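Local atomic coordinates of DMATS type aromatic prenyltransferase (Streptomyces coelicolor, PDB entry 6ZRZ), a protein that probably transfers a dimethylallyl group from dimethylallyl diphosphate to carbon 5 of the indole ring of tryptophan. Residues S186-L191 and V205-D210; Q255-F260 and T272-V277; D60-E65 and E346-R351; R282-A287 and V321-Y326. All blocks are in the same frame, centred on the assembly; numbering follows the deposited sequence.

Interaction 1: residues S186-L191 and V205-D210. With 6C7 (S-(3-methylbut-2-en-1-yl) trihydrogen thiodiphosphate), chain C.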
# COMPACT_ATOMS: atom_id res chain seq x y z
N SER A 186 -10.09 11.04 -11.02
CA SER A 186 -9.32 12.31 -11.11
C SER A 186 -7.89 12.04 -11.61
O SER A 186 -7.19 12.99 -11.90
CB SER A 186 -9.33 13.02 -9.77
OG SER A 186 -10.57 12.85 -9.09
N GLY A 187 -7.48 10.79 -11.70
CA GLY A 187 -6.11 10.42 -12.07
C GLY A 187 -5.86 8.94 -11.82
O GLY A 187 -6.77 8.25 -11.29
N TYR A 188 -4.69 8.46 -12.23
CA TYR A 188 -4.31 7.03 -12.27
C TYR A 188 -2.99 6.88 -11.55
O TYR A 188 -1.94 6.89 -12.20
CB TYR A 188 -4.20 6.57 -13.72
CG TYR A 188 -5.48 6.74 -14.47
CD1 TYR A 188 -6.46 5.75 -14.45
CD2 TYR A 188 -5.76 7.91 -15.14
CE1 TYR A 188 -7.67 5.92 -15.09
CE2 TYR A 188 -6.97 8.10 -15.80
CZ TYR A 188 -7.92 7.10 -15.78
OH TYR A 188 -9.10 7.29 -16.41
N PRO A 189 -3.00 6.86 -10.21
CA PRO A 189 -1.76 6.95 -9.45
C PRO A 189 -0.84 5.73 -9.60
O PRO A 189 0.37 5.92 -9.51
CB PRO A 189 -2.19 7.10 -7.97
CG PRO A 189 -3.67 6.81 -7.94
CD PRO A 189 -4.20 6.89 -9.36
N PHE A 190 -1.39 4.54 -9.80
CA PHE A 190 -0.62 3.27 -9.85
C PHE A 190 -1.23 2.31 -10.83
O PHE A 190 -2.48 2.28 -10.99
CB PHE A 190 -0.60 2.55 -8.50
CG PHE A 190 -0.18 3.41 -7.35
CD1 PHE A 190 1.15 3.74 -7.18
CD2 PHE A 190 -1.11 3.84 -6.40
CE1 PHE A 190 1.54 4.55 -6.13
CE2 PHE A 190 -0.71 4.64 -5.35
CZ PHE A 190 0.61 5.02 -5.23
N LEU A 191 -0.36 1.53 -11.45
CA LEU A 191 -0.71 0.22 -12.05
C LEU A 191 0.17 -0.83 -11.36
O LEU A 191 1.43 -0.59 -11.24
CB LEU A 191 -0.49 0.24 -13.55
CG LEU A 191 -1.02 -1.01 -14.25
CD1 LEU A 191 -1.62 -0.66 -15.59
CD2 LEU A 191 0.06 -2.07 -14.38
N VAL A 205 -5.51 -1.66 -11.49
CA VAL A 205 -5.56 -0.23 -11.90
C VAL A 205 -6.09 0.55 -10.71
O VAL A 205 -7.19 0.21 -10.21
CB VAL A 205 -6.44 -0.03 -13.13
CG1 VAL A 205 -6.44 1.42 -13.59
CG2 VAL A 205 -6.02 -0.95 -14.24
N TYR A 206 -5.34 1.56 -10.26
CA TYR A 206 -5.73 2.47 -9.17
C TYR A 206 -6.21 3.79 -9.77
O TYR A 206 -5.55 4.30 -10.75
CB TYR A 206 -4.58 2.70 -8.21
CG TYR A 206 -4.15 1.48 -7.45
CD1 TYR A 206 -4.49 1.32 -6.13
CD2 TYR A 206 -3.40 0.47 -8.05
CE1 TYR A 206 -4.09 0.20 -5.41
CE2 TYR A 206 -3.00 -0.66 -7.34
CZ TYR A 206 -3.36 -0.80 -6.02
OH TYR A 206 -2.98 -1.90 -5.27
N LEU A 207 -7.32 4.29 -9.24
CA LEU A 207 -7.89 5.61 -9.60
C LEU A 207 -7.82 6.51 -8.39
O LEU A 207 -8.10 6.05 -7.28
CB LEU A 207 -9.37 5.46 -9.97
CG LEU A 207 -9.73 5.03 -11.39
CD1 LEU A 207 -8.71 4.16 -12.03
CD2 LEU A 207 -11.08 4.32 -11.36
N ARG A 208 -7.55 7.77 -8.59
CA ARG A 208 -7.68 8.77 -7.53
C ARG A 208 -9.08 9.36 -7.63
O ARG A 208 -9.56 9.54 -8.73
CB ARG A 208 -6.60 9.82 -7.71
CG ARG A 208 -6.56 10.85 -6.60
CD ARG A 208 -5.50 11.88 -6.92
NE ARG A 208 -6.07 12.98 -7.66
CZ ARG A 208 -5.58 13.51 -8.80
NH1 ARG A 208 -6.20 14.55 -9.34
NH2 ARG A 208 -4.47 13.03 -9.38
N HIS A 209 -9.70 9.69 -6.50
CA HIS A 209 -11.06 10.28 -6.47
C HIS A 209 -11.04 11.52 -5.59
O HIS A 209 -11.01 11.39 -4.41
CB HIS A 209 -12.08 9.25 -5.99
CG HIS A 209 -12.12 8.02 -6.81
ND1 HIS A 209 -12.72 7.98 -8.04
CD2 HIS A 209 -11.62 6.79 -6.59
CE1 HIS A 209 -12.60 6.78 -8.53
NE2 HIS A 209 -11.94 6.03 -7.67
N ASP A 210 -10.96 12.70 -6.18
CA ASP A 210 -10.96 13.94 -5.39
C ASP A 210 -12.37 14.21 -4.88
O ASP A 210 -13.30 14.02 -5.68
CB ASP A 210 -10.49 15.12 -6.23
CG ASP A 210 -9.06 14.98 -6.73
OD1 ASP A 210 -8.32 14.12 -6.21
OD2 ASP A 210 -8.73 15.70 -7.64
O4 6C7 C . -5.34 -6.41 -3.21
P1 6C7 C . -3.97 -6.20 -2.36
O6 6C7 C . -4.17 -6.33 -0.90
O5 6C7 C . -2.93 -7.33 -2.93
O2 6C7 C . -3.29 -4.80 -2.82
P3 6C7 C . -3.11 -3.54 -1.81
O8 6C7 C . -4.63 -3.13 -1.48
O7 6C7 C . -2.36 -3.82 -0.57
S9 6C7 C . -2.43 -2.19 -2.81
C10 6C7 C . -2.39 -0.85 -1.61
C11 6C7 C . -0.94 -0.30 -1.70
C12 6C7 C . -0.57 0.89 -2.61
C13 6C7 C . 0.87 1.36 -2.66
C14 6C7 C . -1.58 1.62 -3.49
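Ser186 N donates to Arg208 O at 2.8 Å in a nearly straight bond, and the hydroxyl of the same serine accepts from the backbone just past the end of the strand: Asp210 N reaches Ser186 OG at 2.9 Å with an N-H...O angle of 174°. Ser186 OG lies beside its own backbone N (chi1 -36°), within reach of Asp210 N. Arg208 N donates to Gly187 O, and Tyr206 N donates to Phe190 O at 3.0 Å. Arg208 folds at chi3 and grips Asp210 side-on, NE to OD1 at 2.9 Å and NH1 to OD2, both oxygens close to the guanidinium plane; the backbone of Ser186 and Gly187 lies over one face of that group. A leucine at Arg208 would probably leave the Asp210 carboxylate without its charged mate and uncover the backbone of Ser186. In the ABBA barrel, this is the loop entering strand 191-195 laid antiparallel against strand 202-209, whose other edge is bonded to strand 254-260. Packing takes over toward the barrel interior. The edge of Phe190 points at the face of Tyr206 in a T-shaped pair, centroids 5.6 Å apart and planes at 85°, with Phe190 CB resting on Tyr206 CD2. Both rings also line the prenyl pocket: C14 of the thiodiphosphate ligand is 3.7 Å from Phe190 CE2 and 3.5 Å from Tyr206 CE1, and its C13 lies over a Phe190 face. On the outer side, Tyr188 lies alongside Leu207, ring atom CD1 against methyl CD1 at 3.7 Å, beneath helix 162-175.

Interaction 2: residues Q255-F260 and T272-V277. With 6C7 (S-(3-methylbut-2-en-1-yl) trihydrogen thiodiphosphate), chain C; TRP (tryptophan), chain D.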
# COMPACT_ATOMS: atom_id res chain seq x y z
N GLN A 255 -8.86 6.57 -2.94
CA GLN A 255 -8.43 5.87 -4.15
C GLN A 255 -9.24 4.59 -4.26
O GLN A 255 -9.73 4.10 -3.21
CB GLN A 255 -6.93 5.55 -4.09
CG GLN A 255 -6.05 6.78 -4.13
CD GLN A 255 -4.60 6.43 -4.42
OE1 GLN A 255 -4.26 5.30 -4.85
NE2 GLN A 255 -3.74 7.37 -4.15
N SER A 256 -9.36 4.05 -5.46
CA SER A 256 -9.96 2.73 -5.70
C SER A 256 -8.99 1.89 -6.48
O SER A 256 -8.15 2.45 -7.21
CB SER A 256 -11.31 2.82 -6.41
OG SER A 256 -11.17 3.43 -7.68
N CYS A 257 -9.11 0.58 -6.35
CA CYS A 257 -8.36 -0.39 -7.13
C CYS A 257 -9.37 -1.29 -7.85
O CYS A 257 -10.38 -1.67 -7.23
CB CYS A 257 -7.45 -1.21 -6.23
SG CYS A 257 -6.58 -2.50 -7.15
N HIS A 258 -9.08 -1.60 -9.11
CA HIS A 258 -9.90 -2.47 -9.99
C HIS A 258 -8.99 -3.58 -10.50
O HIS A 258 -8.01 -3.26 -11.15
CB HIS A 258 -10.57 -1.63 -11.07
CG HIS A 258 -11.23 -0.41 -10.51
ND1 HIS A 258 -12.59 -0.36 -10.29
CD2 HIS A 258 -10.71 0.77 -10.06
CE1 HIS A 258 -12.90 0.80 -9.75
NE2 HIS A 258 -11.74 1.52 -9.58
N SER A 259 -9.31 -4.82 -10.14
CA SER A 259 -8.51 -6.05 -10.37
C SER A 259 -9.01 -6.78 -11.61
O SER A 259 -10.19 -7.11 -11.64
CB SER A 259 -8.60 -6.96 -9.17
OG SER A 259 -7.85 -6.46 -8.10
N PHE A 260 -8.13 -7.05 -12.56
CA PHE A 260 -8.40 -7.88 -13.76
C PHE A 260 -7.60 -9.19 -13.63
O PHE A 260 -6.33 -9.13 -13.67
CB PHE A 260 -8.08 -7.07 -15.01
CG PHE A 260 -8.86 -5.79 -15.13
CD1 PHE A 260 -10.04 -5.75 -15.86
CD2 PHE A 260 -8.44 -4.62 -14.51
CE1 PHE A 260 -10.77 -4.58 -15.98
CE2 PHE A 260 -9.18 -3.45 -14.62
CZ PHE A 260 -10.34 -3.43 -15.36
N THR A 272 -11.47 -2.45 -4.59
CA THR A 272 -11.07 -2.01 -3.25
C THR A 272 -11.26 -0.49 -3.17
O THR A 272 -10.86 0.23 -4.18
CB THR A 272 -9.62 -2.39 -2.92
OG1 THR A 272 -9.43 -3.82 -2.99
CG2 THR A 272 -9.22 -1.92 -1.53
N LEU A 273 -11.81 -0.02 -2.06
CA LEU A 273 -11.84 1.42 -1.74
C LEU A 273 -10.84 1.72 -0.62
O LEU A 273 -10.92 1.09 0.44
CB LEU A 273 -13.25 1.85 -1.36
CG LEU A 273 -13.39 3.33 -1.00
CD1 LEU A 273 -12.99 4.21 -2.17
CD2 LEU A 273 -14.82 3.65 -0.57
N TYR A 274 -9.95 2.67 -0.85
CA TYR A 274 -8.97 3.15 0.15
C TYR A 274 -9.33 4.54 0.66
O TYR A 274 -9.46 5.50 -0.15
CB TYR A 274 -7.57 3.21 -0.46
CG TYR A 274 -7.11 1.93 -1.11
CD1 TYR A 274 -6.22 1.05 -0.48
CD2 TYR A 274 -7.50 1.63 -2.41
CE1 TYR A 274 -5.82 -0.13 -1.11
CE2 TYR A 274 -7.08 0.49 -3.06
CZ TYR A 274 -6.24 -0.40 -2.41
OH TYR A 274 -5.90 -1.54 -3.06
N ILE A 275 -9.45 4.69 1.96
CA ILE A 275 -9.70 5.98 2.62
C ILE A 275 -8.50 6.36 3.49
O ILE A 275 -8.12 5.62 4.38
CB ILE A 275 -11.02 5.94 3.39
CG1 ILE A 275 -12.17 5.71 2.41
CG2 ILE A 275 -11.18 7.21 4.20
CD1 ILE A 275 -13.53 5.59 3.05
N PRO A 276 -7.86 7.52 3.24
CA PRO A 276 -6.71 7.99 4.03
C PRO A 276 -7.14 8.56 5.39
O PRO A 276 -7.12 9.74 5.61
CB PRO A 276 -6.08 9.05 3.14
CG PRO A 276 -7.26 9.60 2.38
CD PRO A 276 -8.23 8.45 2.18
N VAL A 277 -7.50 7.65 6.28
CA VAL A 277 -8.12 7.95 7.58
C VAL A 277 -7.26 8.95 8.37
O VAL A 277 -7.83 9.67 9.17
CB VAL A 277 -8.37 6.64 8.37
CG1 VAL A 277 -7.08 5.94 8.79
CG2 VAL A 277 -9.23 6.90 9.58
O4 6C7 C . -5.34 -6.41 -3.21
P1 6C7 C . -3.97 -6.20 -2.36
O6 6C7 C . -4.17 -6.33 -0.90
O5 6C7 C . -2.93 -7.33 -2.93
O2 6C7 C . -3.29 -4.80 -2.82
P3 6C7 C . -3.11 -3.54 -1.81
O8 6C7 C . -4.63 -3.13 -1.48
O7 6C7 C . -2.36 -3.82 -0.57
S9 6C7 C . -2.43 -2.19 -2.81
C10 6C7 C . -2.39 -0.85 -1.61
C11 6C7 C . -0.94 -0.30 -1.70
C12 6C7 C . -0.57 0.89 -2.61
C13 6C7 C . 0.87 1.36 -2.66
C14 6C7 C . -1.58 1.62 -3.49
N TRP D . 1.70 7.35 0.77
CA TRP D . 1.21 7.41 -0.63
C TRP D . -0.22 7.99 -0.68
O TRP D . -0.88 8.24 0.35
CB TRP D . 1.28 6.04 -1.31
CG TRP D . 0.58 4.93 -0.59
CD1 TRP D . 1.11 4.10 0.37
CD2 TRP D . -0.78 4.50 -0.77
NE1 TRP D . 0.17 3.21 0.80
CE2 TRP D . -1.00 3.41 0.11
CE3 TRP D . -1.83 4.91 -1.60
CZ2 TRP D . -2.23 2.75 0.19
CZ3 TRP D . -3.03 4.26 -1.53
CH2 TRP D . -3.24 3.21 -0.63
OXT TRP D . -0.73 8.22 -1.80
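Tyr274 lays the edge of its ring along the backbone of Gln255 to Cys257, with CD2 3.4 Å from Gln255 O and CE2 3.6 Å from Cys257 CB, while Thr272 CG2 covers part of one ring face. With CG beside the backbone N (chi1 -53°), the ring stands up into the barrel and its phenol reaches the thiodiphosphate analogue of the prenyl donor: Tyr274 OH donates to the ligand oxygen O8 at 2.6 Å. The tryptophan substrate is met by the same ring, TRP CH2 lying 3.7 Å from Tyr274 CD1, and by Gln255, whose extended chain brings OE1 to 3.7 Å from TRP CZ3. Underneath, the antiparallel hairpin of strands 254-260 and 270-275 has two hydrogen-bonded pairs, Gln255 with Tyr274 and Cys257 with Thr272, flanking the non-hydrogen-bonded pair Ser256 with Leu273. A phenylalanine in place of Tyr274, lacking the hydroxyl that also rests against Cys257 CB, would probably leave ligand O8 without this donor. Facing outward, Leu273 packs on helix 229-240, and Ser256 OG bonds to His258 NE2 and to His209. One wall residue thus touches both the tryptophan and the donor analogue, and its hydroxyl is likely to stabilise part of the negative charge on the phosphate next to sulfur, alongside ligand-bound arginines such as Arg202.

Interaction 3: residues D60-E65 and E346-R351. With TRP (tryptophan), chain D.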
# COMPACT_ATOMS: atom_id res chain seq x y z
N ASP A 60 6.27 10.68 5.94
CA ASP A 60 7.57 11.15 6.52
C ASP A 60 8.76 10.66 5.67
O ASP A 60 9.91 10.80 6.13
CB ASP A 60 7.71 10.78 7.97
CG ASP A 60 8.05 9.35 8.26
OD1 ASP A 60 7.97 8.52 7.35
OD2 ASP A 60 8.39 9.09 9.44
N HIS A 61 8.50 10.12 4.50
CA HIS A 61 9.51 9.71 3.50
C HIS A 61 10.27 8.49 3.99
O HIS A 61 11.34 8.23 3.43
CB HIS A 61 10.48 10.85 3.15
CG HIS A 61 9.77 12.10 2.81
ND1 HIS A 61 9.05 12.22 1.64
CD2 HIS A 61 9.59 13.25 3.51
CE1 HIS A 61 8.48 13.44 1.61
NE2 HIS A 61 8.78 14.09 2.75
N THR A 62 9.71 7.70 4.90
CA THR A 62 10.24 6.33 5.13
C THR A 62 9.93 5.49 3.92
O THR A 62 8.81 5.50 3.46
CB THR A 62 9.65 5.64 6.34
OG1 THR A 62 9.76 6.54 7.44
CG2 THR A 62 10.40 4.35 6.65
N PRO A 63 10.91 4.76 3.33
CA PRO A 63 10.63 3.97 2.12
C PRO A 63 10.06 2.57 2.38
O PRO A 63 10.26 1.66 1.59
CB PRO A 63 12.02 3.87 1.48
CG PRO A 63 12.97 3.83 2.64
CD PRO A 63 12.35 4.78 3.66
N VAL A 64 9.37 2.44 3.49
CA VAL A 64 8.71 1.21 3.96
C VAL A 64 7.36 1.59 4.52
O VAL A 64 7.26 2.63 5.24
CB VAL A 64 9.58 0.49 5.01
CG1 VAL A 64 8.92 -0.73 5.57
CG2 VAL A 64 10.97 0.14 4.48
N GLU A 65 6.36 0.79 4.20
CA GLU A 65 5.05 0.80 4.88
C GLU A 65 4.59 -0.63 5.10
O GLU A 65 4.92 -1.51 4.27
CB GLU A 65 4.04 1.58 4.04
CG GLU A 65 2.73 1.79 4.74
CD GLU A 65 1.70 2.48 3.86
OE1 GLU A 65 1.11 1.80 2.98
OE2 GLU A 65 1.49 3.67 4.07
N GLU A 346 7.11 5.40 10.33
CA GLU A 346 7.40 6.63 11.10
C GLU A 346 8.89 6.65 11.54
O GLU A 346 9.18 7.12 12.61
CB GLU A 346 6.46 6.73 12.31
CG GLU A 346 5.03 7.04 11.93
CD GLU A 346 4.12 7.45 13.09
OE1 GLU A 346 4.34 6.99 14.21
OE2 GLU A 346 3.19 8.22 12.84
N ALA A 347 9.79 6.14 10.73
CA ALA A 347 11.25 6.16 11.00
C ALA A 347 11.74 7.60 11.12
O ALA A 347 12.82 7.83 11.73
CB ALA A 347 11.99 5.42 9.91
N TYR A 348 11.01 8.56 10.55
CA TYR A 348 11.43 9.98 10.55
C TYR A 348 10.45 10.82 11.36
O TYR A 348 10.47 12.05 11.19
CB TYR A 348 11.64 10.45 9.12
CG TYR A 348 12.76 9.75 8.43
CD1 TYR A 348 14.08 9.99 8.81
CD2 TYR A 348 12.54 8.78 7.46
CE1 TYR A 348 15.13 9.33 8.20
CE2 TYR A 348 13.58 8.09 6.88
CZ TYR A 348 14.89 8.40 7.22
OH TYR A 348 15.93 7.73 6.65
N THR A 349 9.67 10.21 12.22
CA THR A 349 8.75 10.93 13.13
C THR A 349 9.13 10.57 14.56
O THR A 349 8.60 9.59 15.06
CB THR A 349 7.30 10.60 12.80
OG1 THR A 349 7.12 10.70 11.39
CG2 THR A 349 6.33 11.52 13.51
N VAL A 350 9.99 11.38 15.20
CA VAL A 350 10.61 11.07 16.52
C VAL A 350 10.12 12.07 17.58
O VAL A 350 9.85 13.22 17.22
CB VAL A 350 12.15 11.11 16.43
CG1 VAL A 350 12.67 12.53 16.22
CG2 VAL A 350 12.82 10.48 17.64
N ARG A 351 10.09 11.64 18.84
CA ARG A 351 9.97 12.54 20.02
C ARG A 351 11.17 13.50 20.03
O ARG A 351 12.31 13.05 20.16
CB ARG A 351 9.93 11.73 21.32
N TRP D . 1.70 7.35 0.77
CA TRP D . 1.21 7.41 -0.63
C TRP D . -0.22 7.99 -0.68
O TRP D . -0.88 8.24 0.35
CB TRP D . 1.28 6.04 -1.31
CG TRP D . 0.58 4.93 -0.59
CD1 TRP D . 1.11 4.10 0.37
CD2 TRP D . -0.78 4.50 -0.77
NE1 TRP D . 0.17 3.21 0.80
CE2 TRP D . -1.00 3.41 0.11
CE3 TRP D . -1.83 4.91 -1.60
CZ2 TRP D . -2.23 2.75 0.19
CZ3 TRP D . -3.03 4.26 -1.53
CH2 TRP D . -3.24 3.21 -0.63
OXT TRP D . -0.73 8.22 -1.80
O HOH W 1 6.18 6.51 7.80
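Asp60 opens the segment by reaching across to the turn at Glu346 to Thr349. Its CG sits between the backbone N and the carbonyl carbon (chi1 77°), an arrangement that sends OD2 into the turn. There Asp60 OD2 accepts two bonds from opposite faces of the carboxylate plane: Thr349 OG1 donates at 2.8 Å and Tyr348 N at 2.9 Å. The other oxygen, Asp60 OD1, faces home, taking the backbone N of Thr62 in an Asx turn and Thr62 OG1 at 2.7 Å, both from one face. A water that donates to Asp60 OD1 also accepts from Glu346 N, tying OD1 to the turn indirectly. At His61 the contact is slight; its carbonyl O lies near Tyr348 CE2, and its ND1 is hydrogen-bonded to Thr55 O. Thr62 sets CG2 3.8 Å from Ala347 CB, while its OG1 accepts a weak bond from Ala347 N and lies 3.6 Å from Tyr348 CD2. Beyond Pro63, the chain enters barrel strand 64-70 and turns from the surface toward the substrate: Glu65 OE1 accepts the indole N-H of the bound tryptophan, TRP NE1, at 2.8 Å. Through Asp60 and Thr62, the loop leaving the last barrel strand, 338-344, is fastened beside the start of the first. The hydroxyl, amide and water donors gathered round Asp60 would probably share its negative charge and stabilise the ionised carboxylate.

Interaction 4: residues R282-A287 and V321-Y326. With TRP (tryptophan), chain D.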
# COMPACT_ATOMS: atom_id res chain seq x y z
N ARG A 282 -8.45 13.06 14.82
CA ARG A 282 -7.59 13.83 15.75
C ARG A 282 -6.27 13.10 16.00
O ARG A 282 -5.23 13.78 16.21
CB ARG A 282 -8.31 14.04 17.08
CG ARG A 282 -9.58 14.88 16.97
CD ARG A 282 -10.29 14.95 18.32
NE ARG A 282 -11.50 15.76 18.28
CZ ARG A 282 -12.73 15.35 17.88
NH1 ARG A 282 -13.75 16.21 17.90
NH2 ARG A 282 -12.94 14.10 17.47
N HIS A 283 -6.31 11.77 16.07
CA HIS A 283 -5.17 10.94 16.52
C HIS A 283 -5.43 9.47 16.17
O HIS A 283 -6.55 9.13 15.76
CB HIS A 283 -4.87 11.14 18.01
CG HIS A 283 -6.04 10.92 18.92
ND1 HIS A 283 -6.56 9.67 19.17
CD2 HIS A 283 -6.76 11.78 19.67
CE1 HIS A 283 -7.57 9.77 20.02
NE2 HIS A 283 -7.71 11.05 20.34
N ASP A 284 -4.43 8.63 16.34
CA ASP A 284 -4.50 7.20 15.98
C ASP A 284 -5.41 6.43 16.93
O ASP A 284 -5.87 5.33 16.53
CB ASP A 284 -3.10 6.59 15.87
CG ASP A 284 -2.44 6.96 14.57
OD1 ASP A 284 -3.04 6.63 13.50
OD2 ASP A 284 -1.37 7.60 14.61
N GLY A 285 -5.70 6.94 18.13
CA GLY A 285 -6.75 6.33 18.96
C GLY A 285 -8.07 6.31 18.20
O GLY A 285 -8.76 5.26 18.18
N GLU A 286 -8.42 7.43 17.60
CA GLU A 286 -9.66 7.59 16.79
C GLU A 286 -9.58 6.68 15.55
O GLU A 286 -10.53 5.99 15.27
CB GLU A 286 -9.83 9.03 16.33
CG GLU A 286 -10.11 10.00 17.45
CD GLU A 286 -10.79 11.28 17.00
OE1 GLU A 286 -10.85 11.53 15.76
OE2 GLU A 286 -11.28 12.03 17.90
N ALA A 287 -8.46 6.72 14.82
CA ALA A 287 -8.25 5.81 13.67
C ALA A 287 -8.43 4.34 14.11
O ALA A 287 -9.11 3.58 13.38
CB ALA A 287 -6.91 6.02 13.06
N VAL A 321 -0.79 11.25 15.08
CA VAL A 321 -1.67 10.83 13.97
C VAL A 321 -0.76 10.35 12.83
O VAL A 321 0.39 10.83 12.73
CB VAL A 321 -2.61 11.98 13.57
CG1 VAL A 321 -1.86 13.15 12.97
CG2 VAL A 321 -3.70 11.52 12.62
N GLY A 322 -1.25 9.42 12.02
CA GLY A 322 -0.56 9.01 10.78
C GLY A 322 -0.03 7.59 10.86
O GLY A 322 0.36 7.04 9.81
N LEU A 323 -0.05 6.98 12.04
CA LEU A 323 0.35 5.58 12.21
C LEU A 323 -0.58 4.68 11.39
O LEU A 323 -0.08 3.86 10.60
CB LEU A 323 0.33 5.23 13.69
CG LEU A 323 1.03 3.93 14.04
CD1 LEU A 323 2.49 3.97 13.58
CD2 LEU A 323 0.94 3.66 15.54
N ILE A 324 -1.89 4.85 11.51
CA ILE A 324 -2.85 4.22 10.58
C ILE A 324 -3.02 5.19 9.40
O ILE A 324 -3.75 6.17 9.54
CB ILE A 324 -4.18 3.83 11.23
CG1 ILE A 324 -3.98 2.92 12.44
CG2 ILE A 324 -5.08 3.19 10.20
CD1 ILE A 324 -5.27 2.58 13.19
N ALA A 325 -2.39 4.88 8.27
CA ALA A 325 -2.35 5.78 7.11
C ALA A 325 -3.65 5.67 6.30
O ALA A 325 -4.24 6.71 5.94
CB ALA A 325 -1.16 5.49 6.27
N TYR A 326 -4.05 4.45 5.98
CA TYR A 326 -5.27 4.15 5.20
C TYR A 326 -6.02 3.00 5.84
O TYR A 326 -5.43 2.12 6.46
CB TYR A 326 -4.98 3.69 3.76
CG TYR A 326 -4.57 4.74 2.79
CD1 TYR A 326 -5.50 5.36 1.98
CD2 TYR A 326 -3.26 5.13 2.69
CE1 TYR A 326 -5.12 6.32 1.03
CE2 TYR A 326 -2.86 6.12 1.79
CZ TYR A 326 -3.80 6.72 0.96
OH TYR A 326 -3.42 7.70 0.07
N TRP D . 1.70 7.35 0.77
CA TRP D . 1.21 7.41 -0.63
C TRP D . -0.22 7.99 -0.68
O TRP D . -0.88 8.24 0.35
CB TRP D . 1.28 6.04 -1.31
CG TRP D . 0.58 4.93 -0.59
CD1 TRP D . 1.11 4.10 0.37
CD2 TRP D . -0.78 4.50 -0.77
NE1 TRP D . 0.17 3.21 0.80
CE2 TRP D . -1.00 3.41 0.11
CE3 TRP D . -1.83 4.91 -1.60
CZ2 TRP D . -2.23 2.75 0.19
CZ3 TRP D . -3.03 4.26 -1.53
CH2 TRP D . -3.24 3.21 -0.63
OXT TRP D . -0.73 8.22 -1.80
O HOH W 2 -3.99 8.04 11.63
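Asp284, the first residue of helix 284-297, holds the loop that leads into strand 324-332, joining the outer helical layer of the ABBA fold to its inner barrel. Hydrogen bonds carry the contact. Ile324 N donates to Asp284 OD1 at 2.9 Å, almost straight at 173° but from above the carboxylate plane, while Leu323 N meets Asp284 OD2 on its syn side at 3.0 Å. Two consecutive amides are thus taken by the two oxygens of one carboxylate, which holds its rotation; CG lies beside the backbone N (chi1 -78°), directing the group at the loop. A water adds a third link, donating to Asp284 OD1 and Ile324 O and accepting from Gly322 N. As for charge, Asp284 OD2 also makes a salt bridge to Arg315, so the buried carboxylate has a positive partner as well as amide donors. Nearer the surface, Arg282 NH2 pairs with Glu286 OE2 at 2.7 Å on that oxygen's syn lone pair, and Arg282 N donates to OE1, bracing the chain just ahead of the helix; His283 occupies the N-cap position. Apolar contacts are fewer. Ala287 CB abuts Ile324 CD1 at 3.8 Å, and Val321 CB touches His283 CA; Leu309 of helix 303-312 packs on both Leu323 and Ile324. Gly322, with phi at 111°, takes a backbone shape that would jam a side chain against the preceding carbonyl. Two residues past Ile324, the strand reaches the substrate: Tyr326 lays its ring face under the indole, TRP CH2 over its centre, and Tyr326 OH donates to TRP O at 2.6 Å.

Interactions 1 and 2 are neighbours on one sheet, their centres 9 Å apart, joined where strands 202-209 and 254-260 pair and where His209 NE2 meets Ser256 OG at 2.7 Å; together they wall the prenyl-donor analogue. Interactions 2 and 4 meet where strands 270-275 and 324-332 adjoin, Tyr274 CB lying 3.9 Å from Tyr326 CD1. Interactions 3 and 4, with centres about 14 Å apart, meet where Glu65 OE2 approaches Ala325 CB at 3.9 Å. All four supply residues to the tryptophan pocket (Phe190; Gln255 and Tyr274; Glu65; Tyr326), whereas the Asp60 and Asp284 anchors of interactions 3 and 4 lie farther out, and interaction 1 is about 24 Å from interaction 3 between centres.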